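Local coordinates for glutamate receptor IIB (Drosophila melanogaster, PDB 4WXJ), which binds glutamate in its two-lobed ligand-binding domain and probably serves as part of a glutamate-gated ion channel in the postsynaptic muscle membrane, at residues Asn66-Tyr71 and Gly143-Gly148; Ile92-Leu97 and Val111-Leu116; Ala176-Asn181 and Val185-Leu190; Tyr226-Pro231 and Ser238-Gly243. All coordinates share one frame; numbering follows the deposited sequence.

Interaction 1 (Asn66-Tyr71 and Gly143-Gly148). With GLU (glutamic acid), chain C.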
loop_
_atom_site.group_PDB
_atom_site.type_symbol
_atom_site.label_atom_id
_atom_site.label_comp_id
_atom_site.label_asym_id
_atom_site.label_seq_id
_atom_site.Cartn_x
_atom_site.Cartn_y
_atom_site.Cartn_z
ATOM N N ASN A 66 1.709 12.760 -3.799
ATOM C CA ASN A 66 2.219 11.550 -3.146
ATOM C C ASN A 66 1.122 10.664 -2.555
ATOM O O ASN A 66 1.337 9.991 -1.546
ATOM C CB ASN A 66 3.218 11.924 -2.047
ATOM C CG ASN A 66 4.181 10.790 -1.720
ATOM O OD1 ASN A 66 4.937 10.340 -2.579
ATOM N ND2 ASN A 66 4.162 10.333 -0.471
ATOM N N LYS A 67 -0.047 10.657 -3.190
ATOM C CA LYS A 67 -1.167 9.839 -2.730
ATOM C C LYS A 67 -1.296 8.551 -3.538
ATOM O O LYS A 67 -0.865 8.479 -4.690
ATOM C CB LYS A 67 -2.473 10.632 -2.808
ATOM C CG LYS A 67 -2.544 11.801 -1.841
ATOM C CD LYS A 67 -3.921 12.442 -1.858
ATOM C CE LYS A 67 -4.022 13.584 -0.861
ATOM N NZ LYS A 67 -5.412 14.110 -0.762
ATOM N N TYR A 68 -1.889 7.530 -2.922
ATOM C CA TYR A 68 -2.170 6.279 -3.615
ATOM C C TYR A 68 -3.208 6.510 -4.707
ATOM O O TYR A 68 -2.953 6.267 -5.887
ATOM C CB TYR A 68 -2.682 5.214 -2.641
ATOM C CG TYR A 68 -1.659 4.687 -1.660
ATOM C CD1 TYR A 68 -1.424 5.333 -0.455
ATOM C CD2 TYR A 68 -0.948 3.525 -1.928
ATOM C CE1 TYR A 68 -0.498 4.846 0.451
ATOM C CE2 TYR A 68 -0.019 3.028 -1.029
ATOM C CZ TYR A 68 0.200 3.695 0.159
ATOM O OH TYR A 68 1.121 3.206 1.055
ATOM N N GLY A 69 -4.381 6.980 -4.292
ATOM C CA GLY A 69 -5.485 7.223 -5.200
ATOM C C GLY A 69 -6.820 6.847 -4.587
ATOM O O GLY A 69 -7.079 5.676 -4.303
ATOM N N SER A 70 -7.665 7.851 -4.377
ATOM C CA SER A 70 -9.000 7.641 -3.830
ATOM C C SER A 70 -9.994 8.577 -4.503
ATOM O O SER A 70 -9.611 9.604 -5.063
ATOM C CB SER A 70 -9.010 7.868 -2.318
ATOM O OG SER A 70 -8.836 9.239 -2.011
ATOM N N TYR A 71 -11.270 8.212 -4.442
ATOM C CA TYR A 71 -12.334 9.006 -5.038
ATOM C C TYR A 71 -12.930 9.964 -4.013
ATOM O O TYR A 71 -13.368 9.546 -2.944
ATOM C CB TYR A 71 -13.421 8.091 -5.603
ATOM C CG TYR A 71 -14.632 8.816 -6.137
ATOM C CD1 TYR A 71 -14.597 9.462 -7.367
ATOM C CD2 TYR A 71 -15.818 8.844 -5.417
ATOM C CE1 TYR A 71 -15.708 10.120 -7.860
ATOM C CE2 TYR A 71 -16.932 9.498 -5.901
ATOM C CZ TYR A 71 -16.872 10.134 -7.122
ATOM O OH TYR A 71 -17.984 10.786 -7.603
ATOM N N GLY A 143 -7.055 3.565 13.818
ATOM C CA GLY A 143 -7.406 4.106 12.519
ATOM C C GLY A 143 -6.579 3.556 11.374
ATOM O O GLY A 143 -5.759 2.653 11.557
ATOM N N THR A 144 -6.806 4.116 10.188
ATOM C CA THR A 144 -6.152 3.671 8.962
ATOM C C THR A 144 -5.670 4.865 8.147
ATOM O O THR A 144 -5.857 6.015 8.539
ATOM C CB THR A 144 -7.104 2.833 8.074
ATOM O OG1 THR A 144 -8.154 3.670 7.570
ATOM C CG2 THR A 144 -7.709 1.681 8.854
ATOM N N ILE A 145 -5.057 4.583 7.004
ATOM C CA ILE A 145 -4.712 5.631 6.057
ATOM C C ILE A 145 -5.990 6.175 5.433
ATOM O O ILE A 145 -6.853 5.413 4.998
ATOM C CB ILE A 145 -3.766 5.118 4.964
ATOM C CG1 ILE A 145 -2.412 4.771 5.581
ATOM C CG2 ILE A 145 -3.587 6.167 3.866
ATOM C CD1 ILE A 145 -1.510 3.968 4.672
ATOM N N ARG A 146 -6.092 7.497 5.386
ATOM C CA ARG A 146 -7.266 8.172 4.850
ATOM C C ARG A 146 -7.455 7.854 3.370
ATOM O O ARG A 146 -6.580 8.133 2.551
ATOM C CB ARG A 146 -7.129 9.681 5.060
ATOM C CG ARG A 146 -8.343 10.499 4.650
ATOM C CD ARG A 146 -8.151 11.978 4.970
ATOM N NE ARG A 146 -7.821 12.197 6.380
ATOM C CZ ARG A 146 -6.591 12.375 6.862
ATOM N NH1 ARG A 146 -5.531 12.376 6.061
ATOM N NH2 ARG A 146 -6.419 12.560 8.163
ATOM N N GLY A 147 -8.598 7.264 3.030
ATOM C CA GLY A 147 -8.899 6.939 1.649
ATOM C C GLY A 147 -8.083 5.782 1.096
ATOM O O GLY A 147 -8.100 5.531 -0.109
ATOM N N GLY A 148 -7.370 5.078 1.970
ATOM C CA GLY A 148 -6.563 3.942 1.556
ATOM C C GLY A 148 -7.398 2.687 1.388
ATOM O O GLY A 148 -8.601 2.695 1.643
HETATM N N GLU C . -1.980 -0.354 -0.270
HETATM C CA GLU C . -3.066 0.541 0.214
HETATM C C GLU C . -3.745 1.236 -0.960
HETATM O O GLU C . -3.478 0.905 -2.116
HETATM C CB GLU C . -2.506 1.569 1.194
HETATM C CG GLU C . -2.132 1.002 2.556
HETATM C CD GLU C . -3.321 0.832 3.493
HETATM O OE1 GLU C . -3.144 0.210 4.561
HETATM O OE2 GLU C . -4.429 1.319 3.172
HETATM O OXT GLU C . -4.573 2.133 -0.788
#

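Interaction 2 (Ile92-Leu97 and Val111-Leu116). With GLU (glutamic acid), chain C.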
loop_
_atom_site.group_PDB
_atom_site.type_symbol
_atom_site.label_atom_id
_atom_site.label_comp_id
_atom_site.label_asym_id
_atom_site.label_seq_id
_atom_site.Cartn_x
_atom_site.Cartn_y
_atom_site.Cartn_z
ATOM N N ILE A 92 1.926 3.541 -16.553
ATOM C CA ILE A 92 2.099 2.509 -15.537
ATOM C C ILE A 92 2.100 3.138 -14.145
ATOM O O ILE A 92 2.775 4.138 -13.909
ATOM C CB ILE A 92 3.411 1.719 -15.765
ATOM C CG1 ILE A 92 3.296 0.870 -17.036
ATOM C CG2 ILE A 92 3.726 0.830 -14.565
ATOM C CD1 ILE A 92 4.583 0.186 -17.456
ATOM N N GLY A 93 1.330 2.544 -13.234
ATOM C CA GLY A 93 1.276 2.982 -11.849
ATOM C C GLY A 93 1.647 1.842 -10.920
ATOM O O GLY A 93 1.103 0.744 -11.040
ATOM N N ILE A 94 2.575 2.089 -9.998
ATOM C CA ILE A 94 3.071 1.023 -9.131
ATOM C C ILE A 94 3.556 1.504 -7.763
ATOM O O ILE A 94 4.135 2.583 -7.629
ATOM C CB ILE A 94 4.228 0.252 -9.811
ATOM C CG1 ILE A 94 4.682 -0.919 -8.929
ATOM C CG2 ILE A 94 5.393 1.193 -10.118
ATOM C CD1 ILE A 94 5.643 -1.874 -9.610
ATOM N N CYS A 95 3.292 0.662 -6.766
ATOM C CA CYS A 95 3.798 0.774 -5.398
ATOM C C CYS A 95 3.090 -0.338 -4.635
ATOM O O CYS A 95 2.708 -1.343 -5.235
ATOM C CB CYS A 95 3.521 2.142 -4.768
ATOM S SG CYS A 95 1.771 2.563 -4.629
ATOM N N ASP A 96 2.899 -0.174 -3.329
ATOM C CA ASP A 96 1.959 -1.033 -2.611
ATOM C C ASP A 96 0.546 -0.602 -2.984
ATOM O O ASP A 96 -0.197 -0.072 -2.160
ATOM C CB ASP A 96 2.163 -0.964 -1.094
ATOM C CG ASP A 96 2.249 0.456 -0.573
ATOM O OD1 ASP A 96 2.780 1.331 -1.293
ATOM O OD2 ASP A 96 1.782 0.692 0.563
ATOM N N LEU A 97 0.194 -0.828 -4.246
ATOM C CA LEU A 97 -1.071 -0.362 -4.795
ATOM C C LEU A 97 -2.089 -1.493 -4.758
ATOM O O LEU A 97 -2.046 -2.415 -5.572
ATOM C CB LEU A 97 -0.872 0.151 -6.225
ATOM C CG LEU A 97 -2.029 0.923 -6.864
ATOM C CD1 LEU A 97 -2.333 2.208 -6.101
ATOM C CD2 LEU A 97 -1.701 1.234 -8.318
ATOM N N VAL A 111 -2.116 -8.819 -13.448
ATOM C CA VAL A 111 -2.186 -9.865 -12.441
ATOM C C VAL A 111 -1.414 -9.368 -11.225
ATOM O O VAL A 111 -0.467 -8.597 -11.372
ATOM C CB VAL A 111 -1.589 -11.198 -12.927
ATOM C CG1 VAL A 111 -2.435 -11.789 -14.037
ATOM C CG2 VAL A 111 -0.148 -11.006 -13.389
ATOM N N PRO A 112 -1.812 -9.797 -10.020
ATOM C CA PRO A 112 -1.079 -9.288 -8.856
ATOM C C PRO A 112 0.365 -9.775 -8.792
ATOM O O PRO A 112 0.655 -10.872 -9.270
ATOM C CB PRO A 112 -1.876 -9.837 -7.668
ATOM C CG PRO A 112 -3.218 -10.186 -8.216
ATOM C CD PRO A 112 -2.972 -10.615 -9.627
ATOM N N PHE A 113 1.249 -8.967 -8.211
ATOM C CA PHE A 113 2.633 -9.380 -7.982
ATOM C C PHE A 113 2.890 -9.665 -6.505
ATOM O O PHE A 113 3.983 -10.086 -6.129
ATOM C CB PHE A 113 3.614 -8.316 -8.497
ATOM C CG PHE A 113 3.469 -6.968 -7.841
ATOM C CD1 PHE A 113 4.105 -6.689 -6.643
ATOM C CD2 PHE A 113 2.721 -5.969 -8.445
ATOM C CE1 PHE A 113 3.982 -5.446 -6.049
ATOM C CE2 PHE A 113 2.594 -4.726 -7.856
ATOM C CZ PHE A 113 3.225 -4.463 -6.657
ATOM N N MET A 114 1.878 -9.443 -5.671
ATOM C CA MET A 114 2.000 -9.715 -4.243
ATOM C C MET A 114 0.628 -9.902 -3.604
ATOM O O MET A 114 -0.310 -9.156 -3.890
ATOM C CB MET A 114 2.755 -8.579 -3.547
ATOM C CG MET A 114 3.250 -8.924 -2.148
ATOM S SD MET A 114 4.265 -7.625 -1.404
ATOM C CE MET A 114 5.673 -7.595 -2.508
ATOM N N GLN A 115 0.520 -10.916 -2.751
ATOM C CA GLN A 115 -0.692 -11.154 -1.979
ATOM C C GLN A 115 -0.403 -10.814 -0.524
ATOM O O GLN A 115 0.729 -10.956 -0.057
ATOM C CB GLN A 115 -1.172 -12.604 -2.122
ATOM C CG GLN A 115 -0.160 -13.652 -1.700
ATOM C CD GLN A 115 -0.688 -15.070 -1.852
ATOM O OE1 GLN A 115 -1.347 -15.396 -2.838
ATOM N NE2 GLN A 115 -0.402 -15.918 -0.871
ATOM N N LEU A 116 -1.427 -10.355 0.185
ATOM C CA LEU A 116 -1.254 -9.843 1.535
ATOM C C LEU A 116 -2.568 -9.877 2.306
ATOM O O LEU A 116 -3.595 -10.333 1.797
ATOM C CB LEU A 116 -0.714 -8.409 1.489
ATOM C CG LEU A 116 -1.511 -7.461 0.592
ATOM C CD1 LEU A 116 -1.672 -6.094 1.238
ATOM C CD2 LEU A 116 -0.842 -7.330 -0.770
HETATM N N GLU C . -1.980 -0.354 -0.270
HETATM C CA GLU C . -3.066 0.541 0.214
HETATM C C GLU C . -3.745 1.236 -0.960
HETATM O O GLU C . -3.478 0.905 -2.116
HETATM C CB GLU C . -2.506 1.569 1.194
HETATM C CG GLU C . -2.132 1.002 2.556
HETATM C CD GLU C . -3.321 0.832 3.493
HETATM O OE1 GLU C . -3.144 0.210 4.561
HETATM O OE2 GLU C . -4.429 1.319 3.172
HETATM O OXT GLU C . -4.573 2.133 -0.788
#

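Interaction 3 (Ala176-Asn181 and Val185-Leu190)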
loop_
_atom_site.group_PDB
_atom_site.type_symbol
_atom_site.label_atom_id
_atom_site.label_comp_id
_atom_site.label_asym_id
_atom_site.label_seq_id
_atom_site.Cartn_x
_atom_site.Cartn_y
_atom_site.Cartn_z
ATOM N N ALA A 176 -8.847 9.917 13.569
ATOM C CA ALA A 176 -8.194 8.622 13.716
ATOM C C ALA A 176 -7.380 8.258 12.480
ATOM O O ALA A 176 -6.524 7.376 12.536
ATOM C CB ALA A 176 -9.228 7.542 14.003
ATOM N N PHE A 177 -7.635 8.944 11.370
ATOM C CA PHE A 177 -6.993 8.611 10.103
ATOM C C PHE A 177 -5.674 9.356 9.897
ATOM O O PHE A 177 -5.440 10.405 10.497
ATOM C CB PHE A 177 -7.948 8.903 8.948
ATOM C CG PHE A 177 -9.237 8.136 9.028
ATOM C CD1 PHE A 177 -9.344 6.875 8.469
ATOM C CD2 PHE A 177 -10.338 8.672 9.674
ATOM C CE1 PHE A 177 -10.526 6.164 8.546
ATOM C CE2 PHE A 177 -11.523 7.968 9.755
ATOM C CZ PHE A 177 -11.618 6.711 9.189
ATOM N N THR A 178 -4.820 8.796 9.041
ATOM C CA THR A 178 -3.497 9.353 8.761
ATOM C C THR A 178 -3.278 9.478 7.255
ATOM O O THR A 178 -4.048 8.934 6.464
ATOM C CB THR A 178 -2.382 8.479 9.357
ATOM O OG1 THR A 178 -2.352 7.216 8.683
ATOM C CG2 THR A 178 -2.610 8.254 10.845
ATOM N N LYS A 179 -2.221 10.183 6.861
ATOM C CA LYS A 179 -1.963 10.437 5.446
ATOM C C LYS A 179 -1.180 9.301 4.787
ATOM O O LYS A 179 -1.244 9.128 3.571
ATOM C CB LYS A 179 -1.212 11.762 5.267
ATOM C CG LYS A 179 0.280 11.698 5.547
ATOM C CD LYS A 179 0.915 13.083 5.503
ATOM C CE LYS A 179 0.943 13.635 4.085
ATOM N NZ LYS A 179 1.644 14.947 4.002
ATOM N N ASN A 180 -0.440 8.534 5.583
ATOM C CA ASN A 180 0.356 7.431 5.047
ATOM C C ASN A 180 0.818 6.462 6.133
ATOM O O ASN A 180 0.533 6.664 7.313
ATOM C CB ASN A 180 1.567 7.980 4.282
ATOM C CG ASN A 180 2.412 8.932 5.117
ATOM O OD1 ASN A 180 2.549 8.770 6.330
ATOM N ND2 ASN A 180 2.983 9.937 4.463
ATOM N N ASN A 181 1.525 5.409 5.725
ATOM C CA ASN A 181 2.042 4.418 6.666
ATOM C C ASN A 181 3.004 5.030 7.678
ATOM O O ASN A 181 2.992 4.664 8.852
ATOM C CB ASN A 181 2.752 3.284 5.918
ATOM C CG ASN A 181 1.786 2.347 5.220
ATOM O OD1 ASN A 181 1.903 2.100 4.020
ATOM N ND2 ASN A 181 0.830 1.815 5.970
ATOM N N VAL A 185 2.629 4.698 11.725
ATOM C CA VAL A 185 3.640 4.095 12.588
ATOM C C VAL A 185 4.172 5.102 13.607
ATOM O O VAL A 185 4.355 4.768 14.780
ATOM C CB VAL A 185 4.814 3.534 11.758
ATOM C CG1 VAL A 185 5.931 3.012 12.664
ATOM C CG2 VAL A 185 4.326 2.427 10.838
ATOM N N ASP A 186 4.428 6.327 13.155
ATOM C CA ASP A 186 4.891 7.385 14.049
ATOM C C ASP A 186 3.878 7.639 15.160
ATOM O O ASP A 186 4.250 7.902 16.301
ATOM C CB ASP A 186 5.143 8.686 13.278
ATOM C CG ASP A 186 6.298 8.579 12.298
ATOM O OD1 ASP A 186 7.042 7.574 12.345
ATOM O OD2 ASP A 186 6.463 9.509 11.481
ATOM N N ARG A 187 2.595 7.555 14.824
ATOM C CA ARG A 187 1.544 7.834 15.793
ATOM C C ARG A 187 1.432 6.728 16.845
ATOM O O ARG A 187 1.151 7.007 18.007
ATOM C CB ARG A 187 0.203 8.021 15.084
ATOM C CG ARG A 187 -0.909 8.484 16.005
ATOM C CD ARG A 187 -2.144 8.911 15.231
ATOM N NE ARG A 187 -3.257 9.223 16.121
ATOM C CZ ARG A 187 -4.461 9.606 15.712
ATOM N NH1 ARG A 187 -4.721 9.732 14.415
ATOM N NH2 ARG A 187 -5.410 9.866 16.601
ATOM N N VAL A 188 1.647 5.479 16.441
ATOM C CA VAL A 188 1.621 4.368 17.388
ATOM C C VAL A 188 2.782 4.492 18.372
ATOM O O VAL A 188 2.621 4.264 19.572
ATOM C CB VAL A 188 1.697 3.002 16.673
ATOM C CG1 VAL A 188 1.820 1.863 17.686
ATOM C CG2 VAL A 188 0.474 2.790 15.801
ATOM N N LYS A 189 3.953 4.848 17.853
ATOM C CA LYS A 189 5.143 5.008 18.680
ATOM C C LYS A 189 4.971 6.149 19.682
ATOM O O LYS A 189 5.238 5.987 20.872
ATOM C CB LYS A 189 6.372 5.252 17.796
ATOM C CG LYS A 189 6.815 4.017 17.021
ATOM C CD LYS A 189 7.541 4.364 15.727
ATOM C CE LYS A 189 8.947 4.878 15.973
ATOM N NZ LYS A 189 9.672 5.107 14.688
ATOM N N LEU A 190 4.509 7.296 19.196
ATOM C CA LEU A 190 4.337 8.476 20.039
ATOM C C LEU A 190 3.234 8.298 21.081
ATOM O O LEU A 190 3.258 8.937 22.132
ATOM C CB LEU A 190 4.026 9.699 19.173
ATOM C CG LEU A 190 5.151 10.198 18.262
ATOM C CD1 LEU A 190 4.607 11.190 17.244
ATOM C CD2 LEU A 190 6.265 10.831 19.080
#

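Interaction 4 (Tyr226-Pro231 and Ser238-Gly243)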
loop_
_atom_site.group_PDB
_atom_site.type_symbol
_atom_site.label_atom_id
_atom_site.label_comp_id
_atom_site.label_asym_id
_atom_site.label_seq_id
_atom_site.Cartn_x
_atom_site.Cartn_y
_atom_site.Cartn_z
ATOM N N TYR A 226 -1.550 -6.670 -4.391
ATOM C CA TYR A 226 -0.905 -5.554 -5.076
ATOM C C TYR A 226 -0.825 -5.847 -6.565
ATOM O O TYR A 226 -0.420 -6.938 -6.967
ATOM C CB TYR A 226 0.506 -5.299 -4.543
ATOM C CG TYR A 226 0.590 -4.836 -3.107
ATOM C CD1 TYR A 226 -0.485 -4.223 -2.476
ATOM C CD2 TYR A 226 1.761 -5.007 -2.383
ATOM C CE1 TYR A 226 -0.393 -3.802 -1.162
ATOM C CE2 TYR A 226 1.861 -4.588 -1.074
ATOM C CZ TYR A 226 0.783 -3.988 -0.468
ATOM O OH TYR A 226 0.890 -3.571 0.838
ATOM N N GLY A 227 -1.196 -4.862 -7.377
ATOM C CA GLY A 227 -1.130 -4.988 -8.819
ATOM C C GLY A 227 -0.585 -3.726 -9.456
ATOM O O GLY A 227 -0.677 -2.639 -8.883
ATOM N N ILE A 228 -0.001 -3.872 -10.639
ATOM C CA ILE A 228 0.425 -2.720 -11.417
ATOM C C ILE A 228 -0.790 -2.131 -12.118
ATOM O O ILE A 228 -1.511 -2.835 -12.826
ATOM C CB ILE A 228 1.505 -3.092 -12.451
ATOM C CG1 ILE A 228 2.792 -3.510 -11.733
ATOM C CG2 ILE A 228 1.768 -1.911 -13.393
ATOM C CD1 ILE A 228 3.925 -3.930 -12.657
ATOM N N ALA A 229 -1.014 -0.838 -11.913
ATOM C CA ALA A 229 -2.149 -0.154 -12.516
ATOM C C ALA A 229 -1.786 0.369 -13.903
ATOM O O ALA A 229 -0.706 0.928 -14.100
ATOM C CB ALA A 229 -2.616 0.984 -11.624
ATOM N N VAL A 230 -2.692 0.173 -14.856
ATOM C CA VAL A 230 -2.537 0.708 -16.202
ATOM C C VAL A 230 -3.876 1.260 -16.685
ATOM O O VAL A 230 -4.924 0.892 -16.152
ATOM C CB VAL A 230 -2.029 -0.362 -17.193
ATOM C CG1 VAL A 230 -0.674 -0.900 -16.750
ATOM C CG2 VAL A 230 -3.040 -1.500 -17.329
ATOM N N PRO A 231 -3.851 2.144 -17.696
ATOM C CA PRO A 231 -5.111 2.679 -18.226
ATOM C C PRO A 231 -6.017 1.570 -18.749
ATOM O O PRO A 231 -5.515 0.550 -19.219
ATOM C CB PRO A 231 -4.656 3.600 -19.363
ATOM C CG PRO A 231 -3.242 3.934 -19.046
ATOM C CD PRO A 231 -2.681 2.719 -18.381
ATOM N N SER A 238 -1.366 -7.265 -20.835
ATOM C CA SER A 238 -1.041 -8.686 -20.897
ATOM C C SER A 238 0.466 -8.898 -20.918
ATOM O O SER A 238 0.981 -9.826 -20.295
ATOM C CB SER A 238 -1.673 -9.327 -22.133
ATOM O OG SER A 238 -3.087 -9.253 -22.079
ATOM N N ASN A 239 1.166 -8.035 -21.644
ATOM C CA ASN A 239 2.617 -8.108 -21.721
ATOM C C ASN A 239 3.246 -7.957 -20.336
ATOM O O ASN A 239 4.189 -8.668 -19.994
ATOM C CB ASN A 239 3.146 -7.038 -22.679
ATOM C CG ASN A 239 4.660 -6.993 -22.731
ATOM O OD1 ASN A 239 5.255 -5.916 -22.757
ATOM N ND2 ASN A 239 5.293 -8.162 -22.745
ATOM N N LEU A 240 2.708 -7.043 -19.536
ATOM C CA LEU A 240 3.186 -6.855 -18.170
ATOM C C LEU A 240 2.819 -8.045 -17.282
ATOM O O LEU A 240 3.616 -8.477 -16.448
ATOM C CB LEU A 240 2.616 -5.566 -17.574
ATOM C CG LEU A 240 3.254 -4.249 -18.028
ATOM C CD1 LEU A 240 2.438 -3.064 -17.534
ATOM C CD2 LEU A 240 4.689 -4.138 -17.534
ATOM N N SER A 241 1.611 -8.572 -17.466
ATOM C CA SER A 241 1.123 -9.670 -16.637
ATOM C C SER A 241 1.917 -10.955 -16.862
ATOM O O SER A 241 2.258 -11.655 -15.907
ATOM C CB SER A 241 -0.360 -9.923 -16.910
ATOM O OG SER A 241 -1.154 -8.856 -16.426
ATOM N N VAL A 242 2.202 -11.268 -18.122
ATOM C CA VAL A 242 2.977 -12.460 -18.451
ATOM C C VAL A 242 4.378 -12.342 -17.860
ATOM O O VAL A 242 4.957 -13.330 -17.407
ATOM C CB VAL A 242 3.061 -12.679 -19.979
ATOM C CG1 VAL A 242 4.039 -13.799 -20.319
ATOM C CG2 VAL A 242 1.684 -13.005 -20.542
ATOM N N GLY A 243 4.913 -11.126 -17.863
ATOM C CA GLY A 243 6.214 -10.855 -17.276
ATOM C C GLY A 243 6.241 -11.086 -15.776
ATOM O O GLY A 243 7.167 -11.708 -15.253
#

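Interaction 1 (Asn66-Tyr71 and Gly143-Gly148)
Tyr68 and Ile145 supply the apolar part of the contact, meeting obliquely with ring atom CE1 of Tyr68 4.4 Å from methyl CD1 of Ile145. Each lies closer to the bound glutamate. The ligand's CB sits 3.5 Å above one face of the Tyr68 ring, offset toward the rim, while Ile145 CD1 comes within 3.7 Å of the ligand's CG. For Tyr68, chi1 of -70°, CG anti to the carbonyl carbon, sends the ring toward the ligand, and chi2 of 86° turns its face to it. The ring's end is held from beyond the two segments by a hydrogen bond between the Tyr68 hydroxyl and Asp96 OD2, and Arg16 adds a cation-pi contact. Tyr68 comes from lobe 1 and Ile145 from lobe 2 of the ionotropic receptor clamshell, so the ligand is covered from both lobes at this point. With an alanine at Tyr68, the ligand's CB would probably lose its aromatic cover and Asp96 OD2 its tyrosine hydroxyl partner. A second, polar-edged contact sets Ser70 CB 3.3 Å from the backbone oxygen Gly147 O. Gly147 belongs to a type II turn from Ile145 to Gly148, closed by Gly148 N donating to Ile145 O (3.1 Å). Gly148, at the N-cap position of helix 149-155, brings its CA to 3.6 Å from the ligand's OXT, and on the other segment Gly69 O accepts a hydrogen bond from Arg103 NH2.

Interaction 2 (Ile92-Leu97 and Val111-Leu116)
Phe113 meets Cys95 edge-on: ring atom CZ lies 3.5 Å from the backbone oxygen O of Cys95, which sits near the plane of the ring rather than over a face. The ring gets there because chi1 of 60° places CG between the backbone N and the carbonyl carbon, and the CB bond already heads toward the segment Ile92-Leu97. Ile94 approaches the same corner obliquely, its CG1 4.5 Å from Phe113 CZ, a loose apolar touch. Leu46 of helix 42-54, Tyr226 and Ile244 also pack against the ring, so it is buried in lobe 1 where the chain turns a corner at Phe113. The CB bond of Cys95 points away from Phe113, and its thiol packs on Tyr68. Only the main chain of Cys95 therefore faces the ring. Beyond Cys95 the chain makes an inverse gamma turn centred on Asp96, in which Leu97 N gives a weak hydrogen bond to Cys95 O at 2.8 Å. The turn presents Asp96 O to the bound glutamate, whose N donates to it at 2.6 Å. Asp96 OD2 also accepts from Asn203 ND2, which helps to set the side chain beside the ligand's amino group. Chemically, Cys95 O is a buried acceptor given just one weak N-H by the turn; the aromatic C-H edge of Phe113, carrying a slight positive polarisation, probably adds a modest favourable contact one residue before the carbonyl that receives the ligand.

Interaction 3 (Ala176-Asn181 and Val185-Leu190)
Ala176 O lies 3.5 Å from NH1 of Arg187, a close approach, and is hydrogen-bonded to Tyr195 OH. The stronger partner of that NH1 is the carbonyl of Asp175, and Tyr195 adds a cation-pi contact. Arg187 reaches this far because its chain is extended from CG to NE, with CG anti to the backbone N (chi1 -173°). Phe177 O, 4.0 Å from Arg187 NH1, and Thr178 CG2 both lie at the edge of the guanidinium, near its plane. Thr178 OG1 reaches forward along its own segment to donate to Asn180 O at 3.2 Å, from 38° above the carbonyl plane. Asn180 is the N-cap, its OD1 receiving the backbone N of Glu183. Asn181 then starts the helix: its O accepts Val185 N at 2.9 Å in a nearly straight bond (172°), and Val185 CG2 packs beside that oxygen at 3.3 Å. Asn181's side chain comes about 4 Å, nearest atoms, from the bound glutamate. Together these are the side-chain-capped start of helix 181-191 in lobe 2, with an arginine nearly two turns further on reaching back along the incoming loop.

Interaction 4 (Tyr226-Pro231 and Ser238-Gly243)
Leu240 lays its CD1 methyl against Val230, with Leu240 CD1 3.9 Å from Val230 CG1, and against Ile228, whose CG2 is 4.4 Å from the same CD1. This is a strand-loop-helix unit of lobe 1: strand 214-230 ends, a short loop follows, and helix 237-250 packs back on the strand just left. The strand's alternation supports that reading, since the CB bonds of Ile228 and Val230 point toward the helix while that of Ala229, between them, points away. The CA atoms of Ile228 and Leu240, the nearest across the segments, are 8.4 Å apart, a spacing bridged by side chains alone. Leu240 also touches Ile92, and Ile228 packs on Leu50 of helix 42-54, so the contact continues into the buried interior of the lobe. One turn of helix is tied to the neighbouring strand as well, through Ser241 OG and Val111 N. Tyr226, at the far end of the strand segment, reaches the ligand pocket and hydrogen-bonds Glu200. The approach is glancing: Val230 and Leu240 slide past each other in opposite directions, and chi1 of -60° at Val230 sets CG1 beside its backbone N, where it meets the Leu240 CD1 methyl.

In the fold
All four contacts lie in one ligand-binding domain, following the chain with interaction 2 nested inside the loop closed by interaction 1, then interaction 3, then interaction 4. Interactions 2 and 4 share lobe 1, their centres 9 Å apart, where strands 108-123 and 214-230 are sheet neighbours and Gly93 N bonds to Ala229 O. Interaction 3 belongs to lobe 2, 31 Å from interaction 4 between centres and on the opposite side of the chain's centre. Interaction 1 spans the cleft: its Tyr68 packs on interaction 2, while Arg146 N bonds to Thr178 O of interaction 3. The glutamate touches interactions 1 and 2, consistent with a ligand held between closing lobes.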